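Local coordinates for flavin reductase domain protein, FMN-binding (Shewanella baltica, PDB 3HMZ) that binds flavin mononucleotide and probably acts as an oxidoreductase that uses NAD or NADP as acceptor, at residues V32-R37 against F80-P85; W132-L137 against G156-T161; M45-C50 against L60-D65. One frame throughout, in Å; residues are numbered along the deposited sequence.

Overall arrangement
The three contacts show how one antiparallel sheet can curl round on itself and carry a cofactor at one side. Interaction 1 is central: its strand 79-84 pairs with strand 131-138 of interaction 2, while its strand 32-38 pairs with strand 41-55 of interaction 3, and its centre lies about 9 Å from the centres of both. Interactions 2 and 3, with centres about 15 Å apart, lie on opposite sides of the chain's centre, yet strands 58-63 and 149-160 pair and complete the circuit. Interaction 3 binds the flavin directly; in interaction 1 the Val-34 side chain comes within about 7 Å of it at the nearest atoms, and interaction 2 lies away from the FMN-binding residues.

Interaction 1: residues V32-R37 against F80-P85; sequences VLVSAR and FVIQVP
Strands 32-37 and 80-84 run antiparallel, with 157° between their N-to-C directions; Leu-33 with Gln-83 and Ser-35 with Val-81 are hydrogen-bonded pairs, and Val-34 faces Ile-82 in the non-hydrogen-bonded position between them. Gln-83 folds its side chain across the partner strand. Its CG sits between the backbone N and the carbonyl carbon (chi1 52°), and a bend at chi2 (-113°) brings the amide to Leu-33 O and Ser-35 OG. NE2 donates to Leu-33 O at 3.0 Å and to Ser-35 OG at 2.9 Å, both acceptors lying close to the amide plane. Leu-33 O is gripped twice by one residue: Gln-83 N reaches it in the carbonyl plane, also at 3.0 Å, whereas NE2 comes from above that plane. On the other side of Leu-33 from the amide, Pro-85 CB lies 4.1 Å from Leu-33 CG, and helix 90-96 packs on both residues.

On the face bearing Val-34 and Ile-82 the two strands meet through apolar side chains. These two point the same way, side by side, with Val-34 CG2 3.7 Å from Ile-82 CD1. The other branch of the isoleucine, CG2, meets Val-32 CG1 at 3.8 Å, and Val-34 CG1 approaches Phe-80 CD2 at 4.1 Å. Ile-74 of helix 69-77 touches Val-34, Ala-36 and Phe-80.

Gln-83 OE1 accepts from Val-126 N, and Ser-35 OG is bonded to Pro-124 O. The buried amide therefore has partners at both its nitrogen and its oxygen, which fixes its rotation and ties the 124-126 region to this face of the sheet.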
loop_
_atom_site.group_PDB
_atom_site.type_symbol
_atom_site.label_atom_id
_atom_site.label_comp_id
_atom_site.label_asym_id
_atom_site.label_seq_id
_atom_site.Cartn_x
_atom_site.Cartn_y
_atom_site.Cartn_z
ATOM N N VAL A 32 -6.968 -0.666 -5.365
ATOM C CA VAL A 32 -8.157 -1.474 -5.254
ATOM C C VAL A 32 -9.394 -0.769 -5.736
ATOM O O VAL A 32 -9.359 0.436 -6.027
ATOM C CB VAL A 32 -8.377 -1.936 -3.786
ATOM C CG1 VAL A 32 -7.120 -2.642 -3.249
ATOM C CG2 VAL A 32 -8.713 -0.758 -2.858
ATOM N N LEU A 33 -10.467 -1.543 -5.864
ATOM C CA LEU A 33 -11.813 -0.968 -6.038
ATOM C C LEU A 33 -12.546 -1.162 -4.712
ATOM O O LEU A 33 -12.495 -2.225 -4.107
ATOM C CB LEU A 33 -12.597 -1.610 -7.183
ATOM C CG LEU A 33 -11.856 -1.732 -8.497
ATOM C CD1 LEU A 33 -12.769 -2.469 -9.485
ATOM C CD2 LEU A 33 -11.354 -0.411 -9.038
ATOM N N VAL A 34 -13.208 -0.106 -4.262
ATOM C CA VAL A 34 -14.042 -0.113 -3.052
ATOM C C VAL A 34 -15.487 -0.126 -3.533
ATOM O O VAL A 34 -15.908 0.734 -4.308
ATOM C CB VAL A 34 -13.814 1.136 -2.158
ATOM C CG1 VAL A 34 -14.624 1.026 -0.831
ATOM C CG2 VAL A 34 -12.288 1.365 -1.926
ATOM N N SER A 35 -16.236 -1.137 -3.124
ATOM C CA SER A 35 -17.675 -1.177 -3.438
ATOM C C SER A 35 -18.525 -1.241 -2.188
ATOM O O SER A 35 -18.126 -1.803 -1.156
ATOM C CB SER A 35 -17.971 -2.324 -4.380
ATOM O OG SER A 35 -17.646 -3.560 -3.772
ATOM N N ALA A 36 -19.750 -0.724 -2.317
ATOM C CA ALA A 36 -20.658 -0.653 -1.182
ATOM C C ALA A 36 -22.083 -0.510 -1.681
ATOM O O ALA A 36 -22.303 -0.127 -2.834
ATOM C CB ALA A 36 -20.266 0.528 -0.223
ATOM N N ARG A 37 -23.005 -0.822 -0.780
ATOM C CA ARG A 37 -24.426 -0.747 -1.024
ATOM C C ARG A 37 -25.133 0.028 0.086
ATOM O O ARG A 37 -24.848 -0.169 1.260
ATOM C CB ARG A 37 -24.974 -2.156 -1.052
ATOM C CG ARG A 37 -26.479 -2.274 -1.362
ATOM C CD ARG A 37 -26.838 -3.736 -1.457
ATOM N NE ARG A 37 -26.283 -4.308 -2.695
ATOM C CZ ARG A 37 -26.317 -5.581 -3.070
ATOM N NH1 ARG A 37 -26.862 -6.527 -2.329
ATOM N NH2 ARG A 37 -25.795 -5.903 -4.243
ATOM N N PHE A 80 -18.489 -3.029 3.271
ATOM C CA PHE A 80 -17.986 -2.763 1.926
ATOM C C PHE A 80 -17.141 -3.943 1.470
ATOM O O PHE A 80 -16.829 -4.849 2.247
ATOM C CB PHE A 80 -17.219 -1.427 1.853
ATOM C CG PHE A 80 -16.056 -1.313 2.811
ATOM C CD1 PHE A 80 -16.252 -0.861 4.126
ATOM C CD2 PHE A 80 -14.754 -1.552 2.379
ATOM C CE1 PHE A 80 -15.204 -0.714 4.993
ATOM C CE2 PHE A 80 -13.683 -1.391 3.252
ATOM C CZ PHE A 80 -13.910 -0.960 4.568
ATOM N N VAL A 81 -16.788 -3.906 0.183
ATOM C CA VAL A 81 -15.894 -4.896 -0.395
ATOM C C VAL A 81 -14.671 -4.124 -0.935
ATOM O O VAL A 81 -14.776 -3.029 -1.529
ATOM C CB VAL A 81 -16.527 -5.730 -1.532
ATOM C CG1 VAL A 81 -15.494 -6.703 -2.170
ATOM C CG2 VAL A 81 -17.774 -6.492 -1.035
ATOM N N ILE A 82 -13.511 -4.715 -0.667
ATOM C CA ILE A 82 -12.223 -4.288 -1.263
ATOM C C ILE A 82 -11.861 -5.391 -2.243
ATOM O O ILE A 82 -11.867 -6.573 -1.907
ATOM C CB ILE A 82 -11.116 -4.141 -0.215
ATOM C CG1 ILE A 82 -11.450 -2.987 0.750
ATOM C CG2 ILE A 82 -9.736 -3.934 -0.859
ATOM C CD1 ILE A 82 -11.547 -1.616 0.081
ATOM N N GLN A 83 -11.584 -5.008 -3.477
ATOM C CA GLN A 83 -11.238 -5.979 -4.500
ATOM C C GLN A 83 -10.090 -5.475 -5.351
ATOM O O GLN A 83 -9.899 -4.282 -5.513
ATOM C CB GLN A 83 -12.463 -6.373 -5.349
ATOM C CG GLN A 83 -13.261 -5.210 -5.946
ATOM C CD GLN A 83 -14.623 -5.087 -5.361
ATOM O OE1 GLN A 83 -15.462 -5.967 -5.626
ATOM N NE2 GLN A 83 -14.875 -4.009 -4.607
ATOM N N VAL A 84 -9.317 -6.423 -5.861
ATOM C CA VAL A 84 -8.087 -6.157 -6.590
ATOM C C VAL A 84 -8.343 -6.222 -8.083
ATOM O O VAL A 84 -8.540 -7.320 -8.621
ATOM C CB VAL A 84 -6.990 -7.170 -6.168
ATOM C CG1 VAL A 84 -5.696 -6.861 -6.878
ATOM C CG2 VAL A 84 -6.743 -7.139 -4.618
ATOM N N PRO A 85 -8.328 -5.077 -8.770
ATOM C CA PRO A 85 -8.542 -5.089 -10.207
ATOM C C PRO A 85 -7.292 -5.601 -10.950
ATOM O O PRO A 85 -6.196 -5.711 -10.381
ATOM C CB PRO A 85 -8.853 -3.623 -10.527
ATOM C CG PRO A 85 -8.070 -2.889 -9.536
ATOM C CD PRO A 85 -8.229 -3.705 -8.275
#

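Interaction 2: residues W132-L137 against G156-T161; sequences WLACKL and GAWADT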
loop_
_atom_site.group_PDB
_atom_site.type_symbol
_atom_site.label_atom_id
_atom_site.label_comp_id
_atom_site.label_asym_id
_atom_site.label_seq_id
_atom_site.Cartn_x
_atom_site.Cartn_y
_atom_site.Cartn_z
ATOM N N TRP A 132 -11.210 -10.572 -3.743
ATOM C CA TRP A 132 -12.234 -9.804 -3.062
ATOM C C TRP A 132 -12.158 -10.063 -1.560
ATOM O O TRP A 132 -11.954 -11.207 -1.143
ATOM C CB TRP A 132 -13.625 -10.209 -3.525
ATOM C CG TRP A 132 -13.859 -10.174 -5.012
ATOM C CD1 TRP A 132 -14.471 -9.179 -5.714
ATOM C CD2 TRP A 132 -13.525 -11.192 -5.962
ATOM N NE1 TRP A 132 -14.503 -9.491 -7.053
ATOM C CE2 TRP A 132 -13.919 -10.720 -7.232
ATOM C CE3 TRP A 132 -12.889 -12.424 -5.871
ATOM C CZ2 TRP A 132 -13.738 -11.462 -8.372
ATOM C CZ3 TRP A 132 -12.710 -13.160 -6.989
ATOM C CH2 TRP A 132 -13.131 -12.676 -8.234
ATOM N N LEU A 133 -12.344 -9.000 -0.777
ATOM C CA LEU A 133 -12.350 -9.045 0.663
ATOM C C LEU A 133 -13.628 -8.350 1.162
ATOM O O LEU A 133 -13.817 -7.147 0.912
ATOM C CB LEU A 133 -11.110 -8.353 1.227
ATOM C CG LEU A 133 -9.726 -8.892 0.799
ATOM C CD1 LEU A 133 -9.206 -8.307 -0.521
ATOM C CD2 LEU A 133 -8.678 -8.631 1.917
ATOM N N ALA A 134 -14.500 -9.103 1.842
ATOM C CA ALA A 134 -15.719 -8.551 2.468
ATOM C C ALA A 134 -15.307 -7.925 3.810
ATOM O O ALA A 134 -14.634 -8.571 4.608
ATOM C CB ALA A 134 -16.725 -9.616 2.663
ATOM N N CYS A 135 -15.724 -6.677 4.025
ATOM C CA CYS A 135 -15.261 -5.871 5.148
ATOM C C CYS A 135 -16.408 -5.305 5.971
ATOM O O CYS A 135 -17.412 -4.845 5.442
ATOM C CB CYS A 135 -14.433 -4.698 4.639
ATOM S SG CYS A 135 -12.949 -5.168 3.728
ATOM N N LYS A 136 -16.211 -5.352 7.285
ATOM C CA LYS A 136 -17.144 -4.808 8.263
ATOM C C LYS A 136 -16.424 -3.639 8.932
ATOM O O LYS A 136 -15.404 -3.831 9.593
ATOM C CB LYS A 136 -17.536 -5.840 9.303
ATOM C CG LYS A 136 -18.558 -5.332 10.362
ATOM C CD LYS A 136 -18.793 -6.402 11.383
ATOM C CE LYS A 136 -19.841 -5.928 12.388
ATOM N NZ LYS A 136 -20.009 -6.929 13.493
ATOM N N LEU A 137 -16.980 -2.453 8.776
ATOM C CA LEU A 137 -16.443 -1.254 9.392
ATOM C C LEU A 137 -16.363 -1.362 10.920
ATOM O O LEU A 137 -17.286 -1.845 11.559
ATOM C CB LEU A 137 -17.299 -0.023 9.038
ATOM C CG LEU A 137 -16.844 1.368 9.516
ATOM C CD1 LEU A 137 -15.494 1.768 8.872
ATOM C CD2 LEU A 137 -17.936 2.421 9.280
ATOM N N GLY A 156 -14.453 -12.123 5.124
ATOM C CA GLY A 156 -14.455 -13.129 4.105
ATOM C C GLY A 156 -13.493 -12.710 3.013
ATOM O O GLY A 156 -13.301 -11.500 2.805
ATOM N N ALA A 157 -12.869 -13.696 2.356
ATOM C CA ALA A 157 -11.911 -13.422 1.292
ATOM C C ALA A 157 -11.972 -14.515 0.257
ATOM O O ALA A 157 -12.166 -15.700 0.603
ATOM C CB ALA A 157 -10.515 -13.269 1.877
ATOM N N TRP A 158 -11.821 -14.132 -1.019
ATOM C CA TRP A 158 -11.902 -15.058 -2.152
ATOM C C TRP A 158 -10.969 -14.564 -3.240
ATOM O O TRP A 158 -10.637 -13.388 -3.290
ATOM C CB TRP A 158 -13.343 -15.127 -2.726
ATOM C CG TRP A 158 -14.394 -15.389 -1.702
ATOM C CD1 TRP A 158 -14.911 -16.607 -1.356
ATOM C CD2 TRP A 158 -15.010 -14.437 -0.829
ATOM N NE1 TRP A 158 -15.852 -16.476 -0.377
ATOM C CE2 TRP A 158 -15.949 -15.152 -0.031
ATOM C CE3 TRP A 158 -14.910 -13.056 -0.672
ATOM C CZ2 TRP A 158 -16.755 -14.511 0.925
ATOM C CZ3 TRP A 158 -15.735 -12.419 0.265
ATOM C CH2 TRP A 158 -16.639 -13.158 1.061
ATOM N N ALA A 159 -10.557 -15.455 -4.121
ATOM C CA ALA A 159 -9.728 -15.082 -5.240
ATOM C C ALA A 159 -9.838 -16.029 -6.407
ATOM O O ALA A 159 -10.186 -17.208 -6.247
ATOM C CB ALA A 159 -8.230 -14.948 -4.775
ATOM N N ASP A 160 -9.487 -15.496 -7.572
ATOM C CA ASP A 160 -9.374 -16.266 -8.817
ATOM C C ASP A 160 -8.164 -17.179 -8.675
ATOM O O ASP A 160 -7.026 -16.694 -8.616
ATOM C CB ASP A 160 -9.230 -15.260 -9.967
ATOM C CG ASP A 160 -8.971 -15.869 -11.283
ATOM O OD1 ASP A 160 -8.704 -17.075 -11.403
ATOM O OD2 ASP A 160 -9.027 -15.056 -12.239
ATOM N N THR A 161 -8.407 -18.488 -8.712
ATOM C CA THR A 161 -7.343 -19.445 -8.490
ATOM C C THR A 161 -6.271 -19.472 -9.560
ATOM O O THR A 161 -5.217 -20.038 -9.324
ATOM C CB THR A 161 -7.882 -20.865 -8.311
ATOM O OG1 THR A 161 -8.605 -21.266 -9.481
ATOM C CG2 THR A 161 -8.797 -20.960 -7.046
#
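Trp-132 sets the edge of its indole against a carbonyl of the neighbouring strand, with CE3 3.6 Å from Trp-158 O; its CZ3 also lies 4.0 Å from Ala-159 CA. On the other strand, Trp-158 CE3 is 3.5 Å from Trp-132 O, and Ala-134 CB meets the edge of the Trp-158 ring, 3.8 Å from CZ3. In both tryptophans CG is anti to the carbonyl carbon (chi1 -53° and -51°), yet the indoles do not stack on each other. Trp-158 instead turns back along its own strand, laying one face over Gly-156 C, where the glycine brings no side chain to obstruct it.

Two backbone bonds join the tryptophans as a hydrogen-bonded pair, Trp-132 N to Trp-158 O and Trp-158 N to Trp-132 O, each 2.9 Å long. A third runs from Ala-134 N to Gly-156 O at 2.8 Å and is more bent, with 148° at the hydrogen. Trp-132 NE1 donates to Val-126 O, and Phe-116 packs edge-to-face with the same indole. Paired in this antiparallel way, strands 131-138 and 149-160 form part of the curled sheet expected of the FMN-binding split barrel of flavin reductase-like proteins.

Interaction 3: residues M45-C50 against L60-D65; sequences MAAAWC and LTVVLD. With FMN (flavin mononucleotide), chain B; EDO (1,2-ethanediol), chain I.
Trp-49 O is gripped from two directions. Val-63 N donates to Trp-49 O at 3.1 Å, and a water donates to it with the water oxygen 3.0 Å from Trp-49 O. The same water bonds Thr-61 OG1, and the CA-H of Val-62 points at the carbonyl oxygen. Trp-49 is the centre of an inverse gamma turn, and two successive amides here face the flavin. Ala-48 N donates to FMN N5 at 3.0 Å, and Trp-49 N to FMN O4 at 2.9 Å.

The two segments belong to the hairpin of strands 41-55 and 58-63, whose second strand leads into a loop that passes the pyrimidine end of the isoalloxazine. There Val-63 O accepts from FMN N3 at 2.8 Å, and Asp-65 N donates to FMN O2 at the same 2.8 Å, so main-chain atoms read the rim of the ring. Selenomethionine Met-45 comes over its face, with CE 3.3 Å from FMN C2; a bend at chi3 (-107°) turns this methyl there, and Leu-64 CD2 packs against it.

The edge of the Trp-49 indole meets Val-63, CE3 lying 3.9 Å from CG1. NE1 of Trp-49 is hydrogen-bonded to Asn-27 of the second subunit, whose Phe-55 also meets the indole.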
loop_
_atom_site.group_PDB
_atom_site.type_symbol
_atom_site.label_atom_id
_atom_site.label_comp_id
_atom_site.label_asym_id
_atom_site.label_seq_id
_atom_site.Cartn_x
_atom_site.Cartn_y
_atom_site.Cartn_z
HETATM N N MSE A 45 -15.792 2.754 -6.400
HETATM C CA MSE A 45 -14.769 3.764 -6.663
HETATM C C MSE A 45 -13.383 3.114 -6.614
HETATM O O MSE A 45 -13.252 1.970 -6.184
HETATM C CB MSE A 45 -14.822 4.909 -5.643
HETATM C CG MSE A 45 -14.558 4.491 -4.194
HETATM SE SE MSE A 45 -14.392 5.971 -2.993
HETATM C CE MSE A 45 -12.498 5.949 -2.657
ATOM N N ALA A 46 -12.380 3.861 -7.068
ATOM C CA ALA A 46 -10.983 3.421 -7.002
ATOM C C ALA A 46 -10.351 3.974 -5.722
ATOM O O ALA A 46 -10.638 5.115 -5.304
ATOM C CB ALA A 46 -10.189 3.870 -8.206
ATOM N N ALA A 47 -9.516 3.161 -5.080
ATOM C CA ALA A 47 -8.721 3.595 -3.930
ATOM C C ALA A 47 -7.298 3.058 -4.006
ATOM O O ALA A 47 -7.088 1.838 -3.979
ATOM C CB ALA A 47 -9.352 3.204 -2.576
ATOM N N ALA A 48 -6.323 3.965 -4.141
ATOM C CA ALA A 48 -4.928 3.576 -3.970
ATOM C C ALA A 48 -4.562 3.429 -2.492
ATOM O O ALA A 48 -3.664 2.652 -2.147
ATOM C CB ALA A 48 -3.996 4.589 -4.611
ATOM N N TRP A 49 -5.251 4.176 -1.608
ATOM C CA TRP A 49 -4.839 4.262 -0.194
ATOM C C TRP A 49 -5.563 3.274 0.694
ATOM O O TRP A 49 -6.251 3.635 1.627
ATOM C CB TRP A 49 -4.926 5.698 0.296
ATOM C CG TRP A 49 -4.069 6.651 -0.458
ATOM C CD1 TRP A 49 -3.113 6.358 -1.391
ATOM C CD2 TRP A 49 -4.035 8.065 -0.300
ATOM N NE1 TRP A 49 -2.514 7.520 -1.878
ATOM C CE2 TRP A 49 -3.057 8.577 -1.207
ATOM C CE3 TRP A 49 -4.737 8.969 0.522
ATOM C CZ2 TRP A 49 -2.799 9.929 -1.315
ATOM C CZ3 TRP A 49 -4.473 10.310 0.398
ATOM C CH2 TRP A 49 -3.514 10.779 -0.507
ATOM N N CYS A 50 -5.379 2.002 0.376
ATOM C CA CYS A 50 -5.941 0.873 1.091
ATOM C C CYS A 50 -4.768 -0.007 1.497
ATOM O O CYS A 50 -3.944 -0.311 0.674
ATOM C CB CYS A 50 -6.904 0.097 0.202
ATOM S SG CYS A 50 -7.605 -1.345 1.061
ATOM N N LEU A 60 -7.997 -4.099 7.692
ATOM C CA LEU A 60 -7.422 -3.172 6.729
ATOM C C LEU A 60 -7.859 -1.745 6.987
ATOM O O LEU A 60 -8.811 -1.501 7.771
ATOM C CB LEU A 60 -7.692 -3.653 5.286
ATOM C CG LEU A 60 -9.158 -3.773 4.851
ATOM C CD1 LEU A 60 -9.879 -2.404 4.651
ATOM C CD2 LEU A 60 -9.192 -4.555 3.532
ATOM N N THR A 61 -7.098 -0.825 6.411
ATOM C CA THR A 61 -7.420 0.572 6.420
ATOM C C THR A 61 -7.754 1.005 5.005
ATOM O O THR A 61 -7.201 0.459 4.037
ATOM C CB THR A 61 -6.280 1.481 6.959
ATOM O OG1 THR A 61 -5.082 1.247 6.197
ATOM C CG2 THR A 61 -6.045 1.226 8.470
ATOM N N VAL A 62 -8.592 2.035 4.874
ATOM C CA VAL A 62 -8.808 2.714 3.589
ATOM C C VAL A 62 -9.106 4.193 3.868
ATOM O O VAL A 62 -9.756 4.523 4.868
ATOM C CB VAL A 62 -9.868 2.028 2.714
ATOM C CG1 VAL A 62 -11.302 2.034 3.370
ATOM C CG2 VAL A 62 -9.831 2.610 1.317
ATOM N N VAL A 63 -8.560 5.052 3.037
ATOM C CA VAL A 63 -8.766 6.489 3.118
ATOM C C VAL A 63 -9.857 6.841 2.126
ATOM O O VAL A 63 -9.739 6.557 0.927
ATOM C CB VAL A 63 -7.480 7.261 2.841
ATOM C CG1 VAL A 63 -7.730 8.736 3.064
ATOM C CG2 VAL A 63 -6.339 6.747 3.741
ATOM N N LEU A 64 -10.937 7.453 2.620
ATOM C CA LEU A 64 -12.100 7.799 1.788
ATOM C C LEU A 64 -12.388 9.282 1.918
ATOM O O LEU A 64 -12.776 9.757 2.980
ATOM C CB LEU A 64 -13.309 6.991 2.207
ATOM C CG LEU A 64 -13.163 5.465 2.226
ATOM C CD1 LEU A 64 -14.388 4.811 2.920
ATOM C CD2 LEU A 64 -12.923 4.921 0.839
ATOM N N ASP A 65 -12.245 10.009 0.826
ATOM C CA ASP A 65 -12.470 11.452 0.845
ATOM C C ASP A 65 -13.942 11.757 1.170
ATOM O O ASP A 65 -14.848 11.035 0.766
ATOM C CB ASP A 65 -12.067 12.056 -0.476
ATOM C CG ASP A 65 -12.000 13.552 -0.421
ATOM O OD1 ASP A 65 -13.048 14.192 -0.662
ATOM O OD2 ASP A 65 -10.896 14.088 -0.141
HETATM N N1 FMN B . -10.322 8.557 -3.454
HETATM C C2 FMN B . -10.198 8.311 -2.108
HETATM O O2 FMN B . -10.993 8.837 -1.329
HETATM N N3 FMN B . -9.205 7.456 -1.668
HETATM C C4 FMN B . -8.307 6.867 -2.503
HETATM O O4 FMN B . -7.417 6.123 -2.012
HETATM C C4A FMN B . -8.432 7.144 -3.874
HETATM N N5 FMN B . -7.573 6.570 -4.794
HETATM C C5A FMN B . -7.788 6.661 -6.161
HETATM C C6 FMN B . -7.015 5.924 -7.071
HETATM C C7 FMN B . -7.214 6.031 -8.443
HETATM C C7M FMN B . -6.394 5.223 -9.399
HETATM C C8 FMN B . -8.204 6.895 -8.919
HETATM C C8M FMN B . -8.455 7.055 -10.405
HETATM C C9 FMN B . -8.967 7.610 -8.006
HETATM C C9A FMN B . -8.798 7.528 -6.633
HETATM N N10 FMN B . -9.568 8.226 -5.707
HETATM C C10 FMN B . -9.439 7.986 -4.348
HETATM C "C1'" FMN B . -10.735 9.077 -6.131
HETATM C "C2'" FMN B . -12.102 8.378 -6.101
HETATM O "O2'" FMN B . -12.046 7.056 -6.662
HETATM C "C3'" FMN B . -13.047 9.277 -6.889
HETATM O "O3'" FMN B . -13.204 10.506 -6.186
HETATM C "C4'" FMN B . -14.385 8.607 -7.263
HETATM O "O4'" FMN B . -14.929 9.354 -8.346
HETATM C "C5'" FMN B . -15.390 8.541 -6.131
HETATM O "O5'" FMN B . -16.587 7.967 -6.658
HETATM P P FMN B . -17.954 8.057 -5.831
HETATM O O1P FMN B . -18.981 7.529 -6.817
HETATM O O2P FMN B . -17.847 7.254 -4.565
HETATM O O3P FMN B . -18.192 9.503 -5.483
HETATM C C1 EDO I . -8.172 11.718 0.628
HETATM O O1 EDO I . -8.671 12.537 -0.436
HETATM C C2 EDO I . -8.834 12.126 1.938
HETATM O O2 EDO I . -8.103 13.130 2.656
HETATM O O HOH W 1 -5.068 3.311 4.392
#